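Local coordinates for protein Agap007691-pb (Anopheles gambiae, PDB 5C98) that is of unknown function, but belongs to the serpin family and may inhibit serine proteases, possibly in mosquito immunity, at residues A[16-21]-A[363-368]; A[46-51]-A[80-85]; A[59-64]-A[304-309]. All blocks are in the same frame, centred on the assembly; numbering follows the deposited sequence. Where two conformers were deposited one is given.

The three contacts join helices 15-32, 43-51, 59-69 and 75-89 of the serpin fold to one another or to later parts of the chain. Interaction 1 joins the N-terminal helix to the last strand, closing a loop of the chain inside which the other two are nested. Its centre lies about 13 Å from that of interaction 2, and the two touch: Ile-17 CD1 packs 3.7 Å from Gln-81 NE2, on the helix that interaction 2 sets against segment 46-51. Interactions 2 and 3 alternate along the chain, with centres about 16 Å apart and nearest atoms about 6 Å apart. Interactions 1 and 3 remain separate, about 12 Å at their nearest atoms.

Interaction 1 (A[16-21]-A[363-368]); sequences AIVAAN and DGNVLQ
Segment 16-21, part of helix 15-32, approaches the turn and beginning strand of segment 363-368 most closely at Val-18 and Asn-365, whose CA atoms are 5.4 Å apart. One helical turn further on, Asn-21 supplies the polar grip. Its CG stands anti to the backbone N (chi1 173°), and from there the amide nitrogen reaches two acceptors: Asn-21 ND2 donates to Asn-365 OD1 at 2.8 Å and to Val-366 O at 3.1 Å. The Val-366 oxygen lies in the amide plane of Asn-21, whereas the nitrogen stands above the carbonyl plane of Asn-365, with the two amide planes turned 64° apart. A pair of bonds on one nitrogen fixes the flip of this buried amide. Val-18 lies obliquely against the turn and spreads its two methyls over it: CG1 is 3.6 Å from Asp-363 O, and CG2 lies 3.7 Å from Asp-363 OD2. The turn is shaped from within, because Asp-363 OD1 accepts from Asn-365 N at 2.9 Å, while OD2 of the same carboxylate forms a salt bridge with Arg-360. Asn-22 adds bonds to Val-366 N and Gly-364 O. The result is an Asx turn within the connection between strands 354-360 and 366-372, an antiparallel hairpin of the serpin fold, clasped by asparagines of the N-terminal helix.

Interaction 2 (A[46-51]-A[80-85]); sequences VRLALS and EQQQRL
Leu-48 lays its CD2 methyl against the CB of Leu-85, 3.6 Å away, and the two leucine side chains lie roughly perpendicular. Leu-85 serves a second neighbour as well: its CD1 sits over one face of the Arg-47 guanidinium, near the border of the group rather than over its middle, with NH2 at 4.0 Å. The same guanidinium is met at its edge by Gln-81, whose OE1 accepts from Arg-47 NH2 at 3.0 Å. That oxygen lies in the guanidinium plane, but the nitrogen stands well above the carbonyl plane of the glutamine, the two flat groups being 68° apart; at 137° the bond is noticeably bent. Gln-82 crosses to the opposing backbone instead. A bend at chi2 (-79°) brings its amide round so that Gln-82 NE2 donates to Leu-48 O, also at 3.0 Å and straighter. Ser-51 was modelled in two conformers; in the one described here its hydroxyl turns back into its own helix, where Ser-51 OG would donate to Arg-47 O at 2.8 Å, from the face opposite the backbone N of the same serine, but this bond is doubtful because it rests on one copy. The buried interface thus combines a leucine pair with two glutamine bonds, between short helical segments whose axes come within 9.9 Å. Helix 75-89 lies over helix 43-51, with Ile-17 of helix 15-32 packed against Gln-81 and Leu-85. Helix 43-51 sets Arg-47 against Phe-69 of helix 59-69, and turns Val-46 and Ala-49 to Phe-321 of strand 320-328.

Interaction 3 (A[59-64]-A[304-309]); sequences AAVQED and IDDLHV
The side chains of Asp-306 and Val-61 run alongside each other, pointing opposite ways, which brings the carboxylate to the start of helix 59-69. Asp-306 OD2 accepts from the backbone N of Val-61 at 3.0 Å, met nearly along its C-O axis in a fairly straight bond (162°). Asp-306 OD2 also lies against the valine side chain, 3.4 Å from Val-61 CB, while Asp-306 CB approaches Val-61 CG2 at 3.7 Å. On the other oxygen, Asp-306 OD1 accepts a hydrogen bond from a water 2.9 Å away, and that water in turn accepts from Ala-60 N at 3.0 Å. One carboxylate therefore serves two successive amides of the first helical turn, one directly and one through water, and its negative charge would probably suit the positive end of the helix dipole. Apolar contacts flank this polar centre: Ile-304 CD1 meets Ala-60 CB at 4.1 Å, and Leu-307 CD2 meets Val-61 CG1 at 4.4 Å. The loop between helix 300-303 and strand 320-328 thus runs beside the N-terminal turn of helix 59-69. Val-301 of helix 300-303 packs on both Val-61 and Leu-307, and Leu-307 also reaches Leu-169 of strand 169-177.

Interaction 1 (A[16-21]-A[363-368])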
ATOM      1  N   ALA A  16      -8.990  13.854  12.063  1.00 28.22           N
ATOM      2  CA  ALA A  16      -9.648  14.037  10.776  1.00 28.16           C
ATOM      3  C   ALA A  16      -8.828  13.445   9.638  1.00 24.12           C
ATOM      4  O   ALA A  16      -9.399  12.888   8.699  1.00 24.13           O
ATOM      5  CB  ALA A  16      -9.881  15.525  10.522  1.00 31.51           C
ATOM      6  N   ILE A  17      -7.500  13.593   9.677  1.00 21.86           N
ATOM      7  CA  ILE A  17      -6.647  13.017   8.636  1.00 19.91           C
ATOM      8  C   ILE A  17      -6.794  11.499   8.614  1.00 19.92           C
ATOM      9  O   ILE A  17      -6.923  10.889   7.548  1.00 20.63           O
ATOM     10  CB  ILE A  17      -5.177  13.429   8.858  1.00 26.28           C
ATOM     11  CG1 ILE A  17      -4.990  14.915   8.550  1.00 27.86           C
ATOM     12  CG2 ILE A  17      -4.245  12.607   7.986  1.00 24.27           C
ATOM     13  CD1 ILE A  17      -3.719  15.527   9.153  1.00 28.41           C
ATOM     14  N   VAL A  18      -6.755  10.861   9.791  1.00 18.48           N
ATOM     15  CA  VAL A  18      -6.881   9.402   9.855  1.00 20.01           C
ATOM     16  C   VAL A  18      -8.248   8.954   9.374  1.00 19.22           C
ATOM     17  O   VAL A  18      -8.372   7.967   8.634  1.00 18.69           O
ATOM     18  CB  VAL A  18      -6.583   8.880  11.272  1.00 20.38           C
ATOM     19  CG1 VAL A  18      -6.936   7.383  11.387  1.00 20.04           C
ATOM     20  CG2 VAL A  18      -5.150   9.110  11.621  1.00 24.10           C
ATOM     21  N   ALA A  19      -9.298   9.624   9.830  1.00 19.48           N
ATOM     22  CA  ALA A  19     -10.630   9.236   9.389  1.00 24.00           C
ATOM     23  C   ALA A  19     -10.750   9.332   7.875  1.00 20.55           C
ATOM     24  O   ALA A  19     -11.323   8.445   7.226  1.00 20.84           O
ATOM     25  CB  ALA A  19     -11.677  10.106  10.070  1.00 22.00           C
ATOM     26  N   ALA A  20     -10.203  10.392   7.291  1.00 18.88           N
ATOM     27  CA  ALA A  20     -10.329  10.596   5.860  1.00 17.76           C
ATOM     28  C   ALA A  20      -9.471   9.591   5.112  1.00 18.41           C
ATOM     29  O   ALA A  20      -9.902   9.026   4.099  1.00 17.28           O
ATOM     30  CB  ALA A  20      -9.944  12.019   5.479  1.00 20.48           C
ATOM     31  N   ASN A  21      -8.288   9.304   5.640  1.00 18.01           N
ATOM     32  CA  ASN A  21      -7.427   8.328   4.992  1.00 15.95           C
ATOM     33  C   ASN A  21      -8.046   6.945   5.015  1.00 16.71           C
ATOM     34  O   ASN A  21      -7.980   6.227   4.022  1.00 15.39           O
ATOM     35  CB  ASN A  21      -6.032   8.279   5.597  1.00 17.24           C
ATOM     36  CG  ASN A  21      -5.232   7.140   5.023  1.00 16.87           C
ATOM     37  OD1 ASN A  21      -4.944   7.115   3.828  1.00 16.52           O
ATOM     38  ND2 ASN A  21      -4.919   6.160   5.851  1.00 15.90           N
ATOM     39  N   ASP A 363      -3.336   5.037  16.445  1.00 22.15           N
ATOM     40  CA  ASP A 363      -4.457   5.813  15.916  1.00 26.16           C
ATOM     41  C   ASP A 363      -5.354   5.029  14.957  1.00 18.36           C
ATOM     42  O   ASP A 363      -6.356   5.583  14.483  1.00 25.20           O
ATOM     43  CB  ASP A 363      -3.950   7.098  15.231  1.00 28.43           C
ATOM     44  CG  ASP A 363      -2.976   6.817  14.094  1.00 26.45           C
ATOM     45  OD1 ASP A 363      -2.877   5.649  13.707  1.00 22.18           O
ATOM     46  OD2 ASP A 363      -2.314   7.758  13.581  1.00 31.92           O
ATOM     47  N   GLY A 364      -5.042   3.767  14.668  1.00 18.27           N
ATOM     48  CA  GLY A 364      -5.841   2.989  13.748  1.00 17.00           C
ATOM     49  C   GLY A 364      -5.688   3.356  12.287  1.00 18.76           C
ATOM     50  O   GLY A 364      -6.495   2.928  11.453  1.00 20.27           O
ATOM     51  N   ASN A 365      -4.699   4.165  11.934  1.00 18.01           N
ATOM     52  CA  ASN A 365      -4.565   4.563  10.544  1.00 18.09           C
ATOM     53  C   ASN A 365      -4.111   3.375   9.716  1.00 15.37           C
ATOM     54  O   ASN A 365      -3.151   2.693  10.072  1.00 15.82           O
ATOM     55  CB  ASN A 365      -3.551   5.685  10.412  1.00 17.14           C
ATOM     56  CG  ASN A 365      -3.684   6.437   9.118  1.00 19.57           C
ATOM     57  OD1 ASN A 365      -4.772   6.608   8.602  1.00 20.70           O
ATOM     58  ND2 ASN A 365      -2.553   6.876   8.568  1.00 22.01           N
ATOM     59  N   VAL A 366      -4.777   3.156   8.590  1.00 14.58           N
ATOM     60  CA  VAL A 366      -4.464   2.047   7.701  1.00 13.93           C
ATOM     61  C   VAL A 366      -3.354   2.457   6.743  1.00 14.23           C
ATOM     62  O   VAL A 366      -3.497   3.417   5.982  1.00 15.45           O
ATOM     63  CB  VAL A 366      -5.699   1.577   6.929  1.00 13.74           C
ATOM     64  CG1 VAL A 366      -5.316   0.448   5.954  1.00 15.75           C
ATOM     65  CG2 VAL A 366      -6.823   1.149   7.899  1.00 16.54           C
ATOM     66  N   LEU A 367      -2.232   1.746   6.815  1.00 13.53           N
ATOM     67  CA  LEU A 367      -1.045   2.062   6.045  1.00 13.12           C
ATOM     68  C   LEU A 367      -0.885   1.185   4.806  1.00 13.74           C
ATOM     69  O   LEU A 367      -0.194   1.582   3.860  1.00 14.83           O
ATOM     70  CB  LEU A 367       0.194   1.896   6.944  1.00 15.47           C
ATOM     71  CG  LEU A 367       0.094   2.575   8.305  1.00 16.96           C
ATOM     72  CD1 LEU A 367       1.430   2.394   8.997  1.00 18.49           C
ATOM     73  CD2 LEU A 367      -0.279   4.048   8.259  1.00 16.85           C
ATOM     74  N   GLN A 368      -1.464  -0.002   4.809  1.00 14.00           N
ATOM     75  CA  GLN A 368      -1.344  -0.952   3.712  1.00 13.71           C
ATOM     76  C   GLN A 368      -2.546  -1.867   3.842  1.00 13.63           C
ATOM     77  O   GLN A 368      -2.974  -2.170   4.955  1.00 13.66           O
ATOM     78  CB  GLN A 368      -0.058  -1.785   3.819  1.00 15.13           C
ATOM     79  CG  GLN A 368       0.381  -2.398   2.530  1.00 17.98           C
ATOM     80  CD  GLN A 368       1.525  -3.392   2.740  1.00 14.44           C
ATOM     81  OE1 GLN A 368       1.315  -4.422   3.379  1.00 18.14           O
ATOM     82  NE2 GLN A 368       2.685  -3.115   2.191  1.00 16.48           N
TER

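Interaction 2 (A[46-51]-A[80-85])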
ATOM      1  N   VAL A  46      -0.014   6.617  -1.666  1.00 13.39           N
ATOM      2  CA  VAL A  46      -0.478   7.233  -2.913  1.00 14.40           C
ATOM      3  C   VAL A  46      -0.781   8.707  -2.661  1.00 14.31           C
ATOM      4  O   VAL A  46      -0.327   9.590  -3.393  1.00 14.78           O
ATOM      5  CB  VAL A  46      -1.687   6.461  -3.478  1.00 13.77           C
ATOM      6  CG1 VAL A  46      -2.437   7.254  -4.551  1.00 12.99           C
ATOM      7  CG2 VAL A  46      -1.292   5.092  -4.006  1.00 15.67           C
ATOM      8  N   ARG A  47      -1.558   8.984  -1.615  1.00 13.97           N
ATOM      9  CA  ARG A  47      -1.892  10.355  -1.222  1.00 14.13           C
ATOM     10  C   ARG A  47      -0.637  11.156  -0.897  1.00 16.36           C
ATOM     11  O   ARG A  47      -0.467  12.294  -1.371  1.00 15.54           O
ATOM     12  CB  ARG A  47      -2.891  10.333  -0.048  1.00 15.10           C
ATOM     13  CG  ARG A  47      -3.095  11.687   0.629  1.00 17.03           C
ATOM     14  CD  ARG A  47      -2.198  11.837   1.838  1.00 19.01           C
ATOM     15  NE  ARG A  47      -2.461  13.093   2.546  1.00 18.43           N
ATOM     16  CZ  ARG A  47      -3.457  13.256   3.413  1.00 19.23           C
ATOM     17  NH1 ARG A  47      -4.279  12.256   3.698  1.00 21.89           N
ATOM     18  NH2 ARG A  47      -3.607  14.428   4.028  1.00 18.63           N
ATOM     19  N   LEU A  48       0.255  10.590  -0.089  1.00 13.63           N
ATOM     20  CA  LEU A  48       1.410  11.371   0.343  1.00 14.82           C
ATOM     21  C   LEU A  48       2.316  11.699  -0.828  1.00 14.58           C
ATOM     22  O   LEU A  48       2.838  12.829  -0.932  1.00 16.26           O
ATOM     23  CB  LEU A  48       2.189  10.636   1.431  1.00 13.81           C
ATOM     24  CG  LEU A  48       1.442  10.593   2.757  1.00 15.76           C
ATOM     25  CD1 LEU A  48       2.146   9.637   3.686  1.00 19.61           C
ATOM     26  CD2 LEU A  48       1.320  11.969   3.439  1.00 16.44           C
ATOM     27  N   ALA A  49       2.550  10.721  -1.694  1.00 13.61           N
ATOM     28  CA  ALA A  49       3.451  10.954  -2.813  1.00 13.35           C
ATOM     29  C   ALA A  49       2.833  11.934  -3.808  1.00 14.41           C
ATOM     30  O   ALA A  49       3.477  12.893  -4.241  1.00 15.49           O
ATOM     31  CB  ALA A  49       3.823   9.642  -3.494  1.00 15.17           C
ATOM     32  N   LEU A  50       1.581  11.714  -4.183  1.00 14.41           N
ATOM     33  CA  LEU A  50       0.968  12.587  -5.161  0.50 15.42           C
ATOM     34  C   LEU A  50       0.823  14.007  -4.624  1.00 16.26           C
ATOM     35  O   LEU A  50       0.880  14.971  -5.397  1.00 17.07           O
ATOM     36  CB  LEU A  50      -0.362  11.960  -5.589  0.50 18.27           C
ATOM     37  CG  LEU A  50      -1.048  12.471  -6.839  0.50 16.23           C
ATOM     38  CD1 LEU A  50      -0.087  12.552  -8.020  0.50 14.92           C
ATOM     39  CD2 LEU A  50      -2.234  11.578  -7.159  0.50 15.90           C
ATOM     40  N   SER A  51       0.642  14.154  -3.323  1.00 15.38           N
ATOM     41  CA  SER A  51       0.475  15.461  -2.700  0.50 16.39           C
ATOM     42  C   SER A  51       1.670  16.370  -2.934  1.00 15.80           C
ATOM     43  O   SER A  51       1.542  17.597  -2.831  1.00 17.47           O
ATOM     44  CB  SER A  51       0.300  15.295  -1.185  0.50 18.88           C
ATOM     45  OG  SER A  51      -1.017  14.939  -0.846  0.50 21.04           O
ATOM     46  N   GLU A  80       3.532  21.560   4.649  1.00 21.86           N
ATOM     47  CA  GLU A  80       3.969  21.189   5.994  1.00 21.64           C
ATOM     48  C   GLU A  80       3.290  19.907   6.461  1.00 21.18           C
ATOM     49  O   GLU A  80       3.916  19.067   7.126  1.00 21.35           O
ATOM     50  CB  GLU A  80       3.681  22.326   6.969  1.00 23.88           C
ATOM     51  CG  GLU A  80       4.556  23.556   6.726  1.00 29.09           C
ATOM     52  CD  GLU A  80       4.529  24.562   7.872  1.00 44.76           C
ATOM     53  OE1 GLU A  80       3.603  24.508   8.708  1.00 46.85           O
ATOM     54  OE2 GLU A  80       5.447  25.405   7.934  1.00 54.44           O
ATOM     55  N   GLN A  81       2.009  19.744   6.131  1.00 19.24           N
ATOM     56  CA  GLN A  81       1.292  18.527   6.505  1.00 19.46           C
ATOM     57  C   GLN A  81       1.903  17.309   5.813  1.00 18.63           C
ATOM     58  O   GLN A  81       2.125  16.266   6.440  1.00 19.99           O
ATOM     59  CB  GLN A  81      -0.189  18.678   6.156  1.00 19.67           C
ATOM     60  CG  GLN A  81      -1.051  17.427   6.377  1.00 24.78           C
ATOM     61  CD  GLN A  81      -2.438  17.537   5.732  1.00 21.43           C
ATOM     62  OE1 GLN A  81      -2.629  17.192   4.575  1.00 22.58           O
ATOM     63  NE2 GLN A  81      -3.395  18.049   6.486  1.00 29.35           N
ATOM     64  N   GLN A  82       2.171  17.415   4.517  1.00 18.08           N
ATOM     65  CA  GLN A  82       2.757  16.287   3.808  1.00 16.68           C
ATOM     66  C   GLN A  82       4.072  15.893   4.465  1.00 17.36           C
ATOM     67  O   GLN A  82       4.331  14.709   4.689  1.00 17.31           O
ATOM     68  CB  GLN A  82       2.971  16.650   2.339  1.00 18.57           C
ATOM     69  CG  GLN A  82       3.290  15.472   1.429  1.00 17.91           C
ATOM     70  CD  GLN A  82       4.725  14.999   1.500  1.00 17.60           C
ATOM     71  OE1 GLN A  82       5.600  15.664   2.052  1.00 17.79           O
ATOM     72  NE2 GLN A  82       4.980  13.867   0.902  1.00 17.32           N
ATOM     73  N   GLN A  83       4.889  16.883   4.813  1.00 17.60           N
ATOM     74  CA  GLN A  83       6.207  16.602   5.378  1.00 17.24           C
ATOM     75  C   GLN A  83       6.073  15.852   6.693  1.00 18.50           C
ATOM     76  O   GLN A  83       6.803  14.897   6.957  1.00 19.35           O
ATOM     77  CB  GLN A  83       6.972  17.910   5.601  1.00 19.57           C
ATOM     78  CG  GLN A  83       7.473  18.564   4.339  1.00 21.79           C
ATOM     79  CD  GLN A  83       8.140  19.890   4.612  1.00 22.85           C
ATOM     80  OE1 GLN A  83       7.499  20.851   5.039  1.00 28.53           O
ATOM     81  NE2 GLN A  83       9.446  19.930   4.427  1.00 28.26           N
ATOM     82  N   ARG A  84       5.184  16.325   7.557  1.00 18.43           N
ATOM     83  CA  ARG A  84       4.993  15.709   8.862  1.00 20.02           C
ATOM     84  C   ARG A  84       4.474  14.285   8.713  1.00 19.30           C
ATOM     85  O   ARG A  84       4.957  13.357   9.377  1.00 20.04           O
ATOM     86  CB  ARG A  84       4.017  16.583   9.661  1.00 22.38           C
ATOM     87  CG  ARG A  84       3.760  16.138  11.080  1.00 32.76           C
ATOM     88  CD  ARG A  84       2.897  17.173  11.821  1.00 32.23           C
ATOM     89  NE  ARG A  84       1.601  17.386  11.180  1.00 39.54           N
ATOM     90  CZ  ARG A  84       0.553  16.580  11.321  1.00 33.15           C
ATOM     91  NH1 ARG A  84       0.643  15.496  12.077  1.00 32.85           N
ATOM     92  NH2 ARG A  84      -0.591  16.856  10.705  1.00 41.14           N
ATOM     93  N   LEU A  85       3.483  14.094   7.851  1.00 18.12           N
ATOM     94  CA  LEU A  85       2.886  12.771   7.706  1.00 17.44           C
ATOM     95  C   LEU A  85       3.851  11.790   7.066  1.00 18.89           C
ATOM     96  O   LEU A  85       3.900  10.617   7.466  1.00 17.28           O
ATOM     97  CB  LEU A  85       1.609  12.864   6.888  1.00 15.82           C
ATOM     98  CG  LEU A  85       0.481  13.667   7.548  1.00 18.46           C
ATOM     99  CD1 LEU A  85      -0.715  13.657   6.619  1.00 20.31           C
ATOM    100  CD2 LEU A  85       0.077  13.132   8.905  1.00 19.05           C
TER

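Interaction 3 (A[59-64]-A[304-309])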
ATOM      1  N   ALA A  59      -5.697  24.920 -11.111  1.00 22.91           N
ATOM      2  CA  ALA A  59      -6.949  24.907 -10.365  1.00 24.23           C
ATOM      3  C   ALA A  59      -7.658  23.565 -10.450  1.00 25.38           C
ATOM      4  O   ALA A  59      -8.223  23.096  -9.452  1.00 23.84           O
ATOM      5  CB  ALA A  59      -7.860  25.989 -10.916  1.00 26.30           C
ATOM      6  N   ALA A  60      -7.689  22.949 -11.640  1.00 23.76           N
ATOM      7  CA  ALA A  60      -8.429  21.698 -11.811  1.00 24.82           C
ATOM      8  C   ALA A  60      -7.862  20.590 -10.936  1.00 21.24           C
ATOM      9  O   ALA A  60      -8.618  19.850 -10.285  1.00 23.09           O
ATOM     10  CB  ALA A  60      -8.430  21.257 -13.275  1.00 29.43           C
ATOM     11  N   VAL A  61      -6.542  20.426 -10.933  1.00 20.31           N
ATOM     12  CA  VAL A  61      -5.936  19.356 -10.145  1.00 18.79           C
ATOM     13  C   VAL A  61      -5.934  19.698  -8.661  1.00 21.76           C
ATOM     14  O   VAL A  61      -6.096  18.812  -7.814  1.00 20.29           O
ATOM     15  CB  VAL A  61      -4.532  18.993 -10.677  1.00 22.01           C
ATOM     16  CG1 VAL A  61      -3.740  18.112  -9.689  1.00 20.85           C
ATOM     17  CG2 VAL A  61      -4.675  18.285 -12.002  1.00 23.87           C
ATOM     18  N   GLN A  62      -5.722  20.961  -8.295  1.00 20.25           N
ATOM     19  CA  GLN A  62      -5.836  21.295  -6.882  1.00 20.41           C
ATOM     20  C   GLN A  62      -7.216  20.938  -6.339  1.00 20.34           C
ATOM     21  O   GLN A  62      -7.326  20.415  -5.229  1.00 18.98           O
ATOM     22  CB  GLN A  62      -5.490  22.759  -6.627  1.00 22.09           C
ATOM     23  CG  GLN A  62      -4.010  23.004  -6.716  1.00 21.76           C
ATOM     24  CD  GLN A  62      -3.587  24.352  -6.205  1.00 20.42           C
ATOM     25  OE1 GLN A  62      -4.357  25.310  -6.214  1.00 25.76           O
ATOM     26  NE2 GLN A  62      -2.311  24.445  -5.772  1.00 21.48           N
ATOM     27  N   GLU A  63      -8.282  21.192  -7.114  1.00 19.18           N
ATOM     28  CA  GLU A  63      -9.620  20.812  -6.684  1.00 21.51           C
ATOM     29  C   GLU A  63      -9.719  19.306  -6.516  1.00 21.69           C
ATOM     30  O   GLU A  63     -10.219  18.817  -5.500  1.00 22.46           O
ATOM     31  CB  GLU A  63     -10.645  21.316  -7.695  1.00 21.49           C
ATOM     32  CG  GLU A  63     -12.085  21.046  -7.299  1.00 25.20           C
ATOM     33  CD  GLU A  63     -13.057  21.570  -8.339  1.00 27.28           C
ATOM     34  OE1 GLU A  63     -13.320  20.840  -9.317  1.00 32.01           O
ATOM     35  OE2 GLU A  63     -13.522  22.710  -8.185  1.00 29.90           O
ATOM     36  N   ASP A  64      -9.239  18.550  -7.505  1.00 20.20           N
ATOM     37  CA  ASP A  64      -9.238  17.096  -7.409  1.00 20.93           C
ATOM     38  C   ASP A  64      -8.565  16.628  -6.125  1.00 17.52           C
ATOM     39  O   ASP A  64      -9.040  15.698  -5.468  1.00 20.28           O
ATOM     40  CB  ASP A  64      -8.501  16.484  -8.599  1.00 24.22           C
ATOM     41  CG  ASP A  64      -9.395  16.179  -9.784  1.00 34.89           C
ATOM     42  OD1 ASP A  64     -10.575  16.582  -9.812  1.00 34.67           O
ATOM     43  OD2 ASP A  64      -8.875  15.531 -10.724  1.00 32.79           O
ATOM     44  N   ILE A 304      -5.186  16.054 -17.603  1.00 24.92           N
ATOM     45  CA  ILE A 304      -5.120  17.479 -17.885  1.00 25.99           C
ATOM     46  C   ILE A 304      -3.682  17.907 -17.648  1.00 25.17           C
ATOM     47  O   ILE A 304      -3.066  17.509 -16.651  1.00 27.59           O
ATOM     48  CB  ILE A 304      -6.071  18.262 -16.954  1.00 30.62           C
ATOM     49  CG1 ILE A 304      -7.517  17.823 -17.204  1.00 32.56           C
ATOM     50  CG2 ILE A 304      -5.924  19.770 -17.161  1.00 30.50           C
ATOM     51  CD1 ILE A 304      -8.497  18.263 -16.134  1.00 41.44           C
ATOM     52  N   ASP A 305      -3.153  18.733 -18.549  1.00 23.99           N
ATOM     53  CA  ASP A 305      -1.786  19.234 -18.400  1.00 25.23           C
ATOM     54  C   ASP A 305      -1.817  20.397 -17.425  1.00 28.59           C
ATOM     55  O   ASP A 305      -2.079  21.541 -17.794  1.00 35.16           O
ATOM     56  CB  ASP A 305      -1.207  19.627 -19.751  1.00 28.09           C
ATOM     57  CG  ASP A 305      -1.046  18.429 -20.667  1.00 33.60           C
ATOM     58  OD1 ASP A 305      -0.288  17.512 -20.302  1.00 29.35           O
ATOM     59  OD2 ASP A 305      -1.687  18.395 -21.740  1.00 43.08           O
ATOM     60  N   ASP A 306      -1.547  20.094 -16.148  1.00 19.46           N
ATOM     61  CA  ASP A 306      -1.808  21.039 -15.083  1.00 18.01           C
ATOM     62  C   ASP A 306      -0.670  21.224 -14.087  1.00 17.81           C
ATOM     63  O   ASP A 306      -0.793  22.087 -13.217  1.00 21.32           O
ATOM     64  CB  ASP A 306      -3.091  20.640 -14.325  1.00 19.94           C
ATOM     65  CG  ASP A 306      -3.913  21.844 -13.849  1.00 29.12           C
ATOM     66  OD1 ASP A 306      -3.963  22.890 -14.543  1.00 28.31           O
ATOM     67  OD2 ASP A 306      -4.530  21.737 -12.761  1.00 31.02           O
ATOM     68  N   LEU A 307       0.443  20.507 -14.207  1.00 19.60           N
ATOM     69  CA  LEU A 307       1.542  20.613 -13.240  1.00 17.43           C
ATOM     70  C   LEU A 307       2.685  21.459 -13.773  1.00 19.39           C
ATOM     71  O   LEU A 307       3.186  21.227 -14.883  1.00 20.29           O
ATOM     72  CB  LEU A 307       2.100  19.239 -12.883  1.00 16.16           C
ATOM     73  CG  LEU A 307       1.063  18.229 -12.403  1.00 16.43           C
ATOM     74  CD1 LEU A 307       1.684  16.885 -12.030  1.00 17.30           C
ATOM     75  CD2 LEU A 307       0.279  18.794 -11.232  1.00 19.03           C
ATOM     76  N   HIS A 308       3.118  22.413 -12.963  1.00 19.37           N
ATOM     77  CA  HIS A 308       4.228  23.293 -13.322  1.00 16.28           C
ATOM     78  C   HIS A 308       5.518  22.680 -12.803  1.00 18.70           C
ATOM     79  O   HIS A 308       5.900  22.864 -11.654  1.00 21.81           O
ATOM     80  CB  HIS A 308       4.022  24.685 -12.752  1.00 16.28           C
ATOM     81  CG  HIS A 308       5.079  25.656 -13.155  1.00 18.16           C
ATOM     82  ND1 HIS A 308       5.387  26.766 -12.405  1.00 20.78           N
ATOM     83  CD2 HIS A 308       5.902  25.685 -14.230  1.00 22.96           C
ATOM     84  CE1 HIS A 308       6.360  27.434 -12.994  1.00 22.44           C
ATOM     85  NE2 HIS A 308       6.690  26.799 -14.103  1.00 20.95           N
ATOM     86  N   VAL A 309       6.186  21.923 -13.671  1.00 19.47           N
ATOM     87  CA  VAL A 309       7.418  21.230 -13.332  1.00 20.30           C
ATOM     88  C   VAL A 309       8.617  21.834 -14.044  1.00 19.47           C
ATOM     89  O   VAL A 309       9.695  21.945 -13.456  1.00 21.59           O
ATOM     90  CB  VAL A 309       7.281  19.747 -13.695  1.00 18.64           C
ATOM     91  CG1 VAL A 309       8.614  19.004 -13.543  1.00 21.14           C
ATOM     92  CG2 VAL A 309       6.181  19.128 -12.866  1.00 20.99           C
TER
HETATM   93  O   HOH W   1      -6.562  24.040 -14.173  1.00 27.37           O